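Oxalate--CoA ligase (Arabidopsis thaliana, PDB 5IE2) belongs to the ANL superfamily of AMP-binding enzymes and is captured here with adenosine-5'-triphosphate in its ligand pocket. Local coordinates at residues Arg35-Arg46 / Leu133-Val144. Sequence-based numbering, arbitrary orientation.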
loop_
_atom_site.group_PDB
_atom_site.type_symbol
_atom_site.label_atom_id
_atom_site.label_comp_id
_atom_site.label_asym_id
_atom_site.label_seq_id
_atom_site.Cartn_x
_atom_site.Cartn_y
_atom_site.Cartn_z
ATOM N N ARG A 35 -10.225 15.485 -19.358
ATOM C CA ARG A 35 -11.176 16.075 -18.448
ATOM C C ARG A 35 -10.593 16.113 -17.016
ATOM O O ARG A 35 -10.727 17.098 -16.278
ATOM C CB ARG A 35 -12.467 15.260 -18.486
ATOM C CG ARG A 35 -13.408 15.619 -17.382
ATOM C CD ARG A 35 -14.033 17.048 -17.487
ATOM N NE ARG A 35 -15.121 17.145 -16.489
ATOM C CZ ARG A 35 -15.688 18.290 -16.090
ATOM N NH1 ARG A 35 -15.293 19.453 -16.640
ATOM N NH2 ARG A 35 -16.651 18.276 -15.159
ATOM N N LEU A 36 -9.991 15.003 -16.627
ATOM C CA LEU A 36 -9.430 14.914 -15.261
ATOM C C LEU A 36 -8.310 15.941 -15.117
ATOM O O LEU A 36 -8.209 16.659 -14.105
ATOM C CB LEU A 36 -8.942 13.483 -15.027
ATOM C CG LEU A 36 -8.137 13.266 -13.736
ATOM C CD1 LEU A 36 -8.971 13.679 -12.540
ATOM C CD2 LEU A 36 -7.646 11.775 -13.643
ATOM N N HIS A 37 -7.450 15.999 -16.130
ATOM C CA HIS A 37 -6.373 16.981 -16.119
ATOM C C HIS A 37 -6.882 18.407 -15.926
ATOM O O HIS A 37 -6.331 19.198 -15.131
ATOM C CB HIS A 37 -5.557 16.857 -17.421
ATOM C CG HIS A 37 -4.500 17.904 -17.558
ATOM N ND1 HIS A 37 -3.263 17.798 -16.939
ATOM C CD2 HIS A 37 -4.519 19.114 -18.170
ATOM C CE1 HIS A 37 -2.555 18.893 -17.203
ATOM N NE2 HIS A 37 -3.290 19.698 -17.955
ATOM N N ASP A 38 -7.932 18.779 -16.656
ATOM C CA ASP A 38 -8.442 20.115 -16.490
ATOM C C ASP A 38 -9.153 20.354 -15.169
ATOM O O ASP A 38 -9.061 21.463 -14.645
ATOM C CB ASP A 38 -9.359 20.476 -17.652
ATOM C CG ASP A 38 -8.556 20.771 -18.930
ATOM O OD1 ASP A 38 -7.298 21.004 -18.853
ATOM O OD2 ASP A 38 -9.173 20.732 -20.033
ATOM N N LEU A 39 -9.832 19.338 -14.632
ATOM C CA LEU A 39 -10.503 19.483 -13.331
ATOM C C LEU A 39 -9.407 19.754 -12.266
ATOM O O LEU A 39 -9.581 20.546 -11.343
ATOM C CB LEU A 39 -11.270 18.211 -12.960
ATOM C CG LEU A 39 -12.569 18.097 -13.729
ATOM C CD1 LEU A 39 -13.162 16.716 -13.539
ATOM C CD2 LEU A 39 -13.527 19.169 -13.170
ATOM N N ILE A 40 -8.303 19.050 -12.438
ATOM C CA ILE A 40 -7.172 19.209 -11.506
ATOM C C ILE A 40 -6.566 20.621 -11.654
ATOM O O ILE A 40 -6.344 21.314 -10.657
ATOM C CB ILE A 40 -6.102 18.126 -11.754
ATOM C CG1 ILE A 40 -6.610 16.723 -11.376
ATOM C CG2 ILE A 40 -4.809 18.440 -10.960
ATOM C CD1 ILE A 40 -5.770 15.595 -12.063
ATOM N N GLU A 41 -6.333 21.063 -12.884
ATOM C CA GLU A 41 -5.709 22.382 -13.099
ATOM C C GLU A 41 -6.587 23.474 -12.488
ATOM O O GLU A 41 -6.103 24.454 -11.889
ATOM C CB GLU A 41 -5.558 22.747 -14.604
ATOM C CG GLU A 41 -4.473 22.056 -15.348
ATOM C CD GLU A 41 -3.071 22.422 -14.813
ATOM O OE1 GLU A 41 -2.709 23.615 -14.742
ATOM O OE2 GLU A 41 -2.372 21.462 -14.455
ATOM N N ARG A 42 -7.892 23.343 -12.709
ATOM C CA ARG A 42 -8.808 24.385 -12.219
ATOM C C ARG A 42 -8.912 24.395 -10.700
ATOM O O ARG A 42 -8.942 25.471 -10.050
ATOM C CB ARG A 42 -10.206 24.216 -12.847
ATOM C CG ARG A 42 -10.091 24.511 -14.355
ATOM C CD ARG A 42 -11.381 24.054 -15.134
ATOM N NE ARG A 42 -11.172 23.914 -16.592
ATOM C CZ ARG A 42 -12.049 23.307 -17.399
ATOM N NH1 ARG A 42 -13.165 22.811 -16.867
ATOM N NH2 ARG A 42 -11.831 23.172 -18.717
ATOM N N ALA A 43 -8.949 23.194 -10.124
ATOM C CA ALA A 43 -8.961 23.111 -8.682
ATOM C C ALA A 43 -7.660 23.659 -8.076
ATOM O O ALA A 43 -7.695 24.292 -7.019
ATOM C CB ALA A 43 -9.225 21.591 -8.205
ATOM N N ALA A 44 -6.519 23.394 -8.706
ATOM C CA ALA A 44 -5.234 23.874 -8.201
ATOM C C ALA A 44 -5.250 25.405 -8.255
ATOM O O ALA A 44 -4.767 26.078 -7.350
ATOM C CB ALA A 44 -4.060 23.313 -9.036
ATOM N N SER A 45 -5.821 25.934 -9.331
ATOM C CA SER A 45 -5.935 27.386 -9.457
ATOM C C SER A 45 -6.748 27.984 -8.322
ATOM O O SER A 45 -6.378 29.051 -7.781
ATOM C CB SER A 45 -6.566 27.762 -10.786
ATOM O OG SER A 45 -5.582 27.688 -11.790
ATOM N N ARG A 46 -7.848 27.308 -7.961
ATOM C CA ARG A 46 -8.630 27.799 -6.846
ATOM C C ARG A 46 -7.850 27.697 -5.522
ATOM O O ARG A 46 -7.950 28.591 -4.662
ATOM C CB ARG A 46 -9.948 27.040 -6.738
ATOM C CG ARG A 46 -10.826 27.296 -7.950
ATOM C CD ARG A 46 -11.754 28.452 -7.697
ATOM N NE ARG A 46 -12.895 28.009 -6.884
ATOM C CZ ARG A 46 -13.385 28.665 -5.832
ATOM N NH1 ARG A 46 -12.851 29.821 -5.458
ATOM N NH2 ARG A 46 -14.436 28.173 -5.167
ATOM N N LEU A 133 -17.754 17.105 -6.799
ATOM C CA LEU A 133 -17.888 17.026 -8.263
ATOM C C LEU A 133 -19.331 16.807 -8.629
ATOM O O LEU A 133 -19.950 15.844 -8.176
ATOM C CB LEU A 133 -17.049 15.890 -8.852
ATOM C CG LEU A 133 -16.957 15.867 -10.400
ATOM C CD1 LEU A 133 -16.177 17.064 -10.939
ATOM C CD2 LEU A 133 -16.261 14.555 -10.885
ATOM N N LEU A 134 -19.876 17.674 -9.475
ATOM C CA LEU A 134 -21.306 17.607 -9.758
ATOM C C LEU A 134 -21.660 16.833 -11.031
ATOM O O LEU A 134 -22.328 15.781 -10.979
ATOM C CB LEU A 134 -21.865 19.029 -9.822
ATOM C CG LEU A 134 -21.894 19.677 -8.437
ATOM C CD1 LEU A 134 -22.368 21.102 -8.544
ATOM C CD2 LEU A 134 -22.796 18.880 -7.507
ATOM N N ASP A 135 -21.315 17.397 -12.169
ATOM C CA ASP A 135 -21.672 16.817 -13.457
ATOM C C ASP A 135 -20.553 17.196 -14.412
ATOM O O ASP A 135 -19.666 17.976 -14.060
ATOM C CB ASP A 135 -23.006 17.350 -13.964
ATOM C CG ASP A 135 -22.994 18.861 -14.164
ATOM O OD1 ASP A 135 -23.379 19.574 -13.225
ATOM O OD2 ASP A 135 -22.591 19.367 -15.238
ATOM N N ALA A 136 -20.607 16.667 -15.619
ATOM C CA ALA A 136 -19.501 16.858 -16.564
ATOM C C ALA A 136 -19.443 18.245 -17.185
ATOM O O ALA A 136 -18.552 18.538 -18.002
ATOM C CB ALA A 136 -19.600 15.794 -17.665
ATOM N N GLY A 137 -20.402 19.112 -16.852
ATOM C CA GLY A 137 -20.387 20.437 -17.413
ATOM C C GLY A 137 -19.786 21.430 -16.439
ATOM O O GLY A 137 -19.614 22.594 -16.779
ATOM N N SER A 138 -19.440 20.984 -15.230
ATOM C CA SER A 138 -19.038 21.930 -14.185
ATOM C C SER A 138 -17.680 21.603 -13.584
ATOM O O SER A 138 -17.333 20.442 -13.488
ATOM C CB SER A 138 -20.073 21.928 -13.034
ATOM O OG SER A 138 -21.340 22.302 -13.535
ATOM N N ASP A 139 -16.954 22.621 -13.141
ATOM C CA ASP A 139 -15.698 22.397 -12.413
ATOM C C ASP A 139 -16.004 21.774 -11.057
ATOM O O ASP A 139 -17.124 21.835 -10.565
ATOM C CB ASP A 139 -14.932 23.673 -12.179
ATOM C CG ASP A 139 -14.513 24.354 -13.461
ATOM O OD1 ASP A 139 -14.636 23.711 -14.546
ATOM O OD2 ASP A 139 -14.005 25.510 -13.357
ATOM N N LEU A 140 -14.979 21.252 -10.409
ATOM C CA LEU A 140 -15.154 20.783 -9.043
ATOM C C LEU A 140 -15.526 21.982 -8.149
ATOM O O LEU A 140 -14.925 23.072 -8.256
ATOM C CB LEU A 140 -13.866 20.093 -8.567
ATOM C CG LEU A 140 -13.909 19.490 -7.173
ATOM C CD1 LEU A 140 -13.182 18.161 -7.127
ATOM C CD2 LEU A 140 -13.267 20.527 -6.241
ATOM N N VAL A 141 -16.509 21.792 -7.275
ATOM C CA VAL A 141 -16.947 22.909 -6.423
ATOM C C VAL A 141 -16.234 22.901 -5.104
ATOM O O VAL A 141 -16.381 21.921 -4.373
ATOM C CB VAL A 141 -18.440 22.827 -6.099
ATOM C CG1 VAL A 141 -18.852 24.007 -5.195
ATOM C CG2 VAL A 141 -19.261 22.759 -7.416
ATOM N N LEU A 142 -15.516 23.981 -4.804
ATOM C CA LEU A 142 -14.857 24.141 -3.509
ATOM C C LEU A 142 -15.579 25.177 -2.676
ATOM O O LEU A 142 -15.994 26.201 -3.212
ATOM C CB LEU A 142 -13.412 24.564 -3.686
ATOM C CG LEU A 142 -12.516 23.456 -4.261
ATOM C CD1 LEU A 142 -11.214 24.142 -4.715
ATOM C CD2 LEU A 142 -12.184 22.350 -3.201
ATOM N N SER A 143 -15.691 24.945 -1.373
ATOM C CA SER A 143 -16.458 25.844 -0.504
ATOM C C SER A 143 -15.632 27.051 -0.054
ATOM O O SER A 143 -15.703 27.472 1.082
ATOM C CB SER A 143 -16.954 25.097 0.710
ATOM O OG SER A 143 -15.857 24.743 1.551
ATOM N N VAL A 144 -14.745 27.530 -0.892
ATOM C CA VAL A 144 -14.018 28.737 -0.557
ATOM C C VAL A 144 -14.517 29.833 -1.501
ATOM O O VAL A 144 -14.800 29.571 -2.666
ATOM C CB VAL A 144 -12.478 28.517 -0.639
ATOM C CG1 VAL A 144 -12.040 28.225 -2.064
ATOM C CG2 VAL A 144 -11.742 29.711 -0.060
HETATM O O HOH W 1 -16.174 22.249 -16.327
HETATM O O HOH W 2 -12.119 21.659 -11.020
HETATM O O HOH W 3 -15.151 25.798 -6.943
#
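With CG opposite the backbone N (chi1 168°) and a bend at chi2, Arg35 carries its guanidinium into the type I turn Asp135-Ser138, where NH2 donates to Ser138 O at 2.8 Å from above the carbonyl plane. Ala136 O lies over one face of the group and Leu39 CD2 over the centre of the other; NH1 holds a water that donates in turn to Asp139 OD1. Arg46, bent at both chi2 (-92°) and chi3, curls its long chain back so that NH2 meets Val144 O at 2.9 Å, nearly in the guanidinium plane, while Val144 CG1 covers a face and NH1 also pairs with Asp50. An arginine suits both places because its several N-H groups can grip loop carbonyls. Arg42, extended, crosses Asp139 and forms a salt bridge from NH1 to Asp139 OD1 (2.9 Å), on the oxygen's syn side but tilted out of the carboxylate plane. Among the apolar side chains, Leu39 CD1 meets Leu133 CD1 at 4.0 Å, and Leu142 CD1 packs on Arg46 CB, beside small Ala43. The contact joins helix 33-50 to the turn-bearing loop after strand 127-132 and to short strand 141-142, outermost in its sheet, while helix 67-78 packs against Ala43 and Leu140.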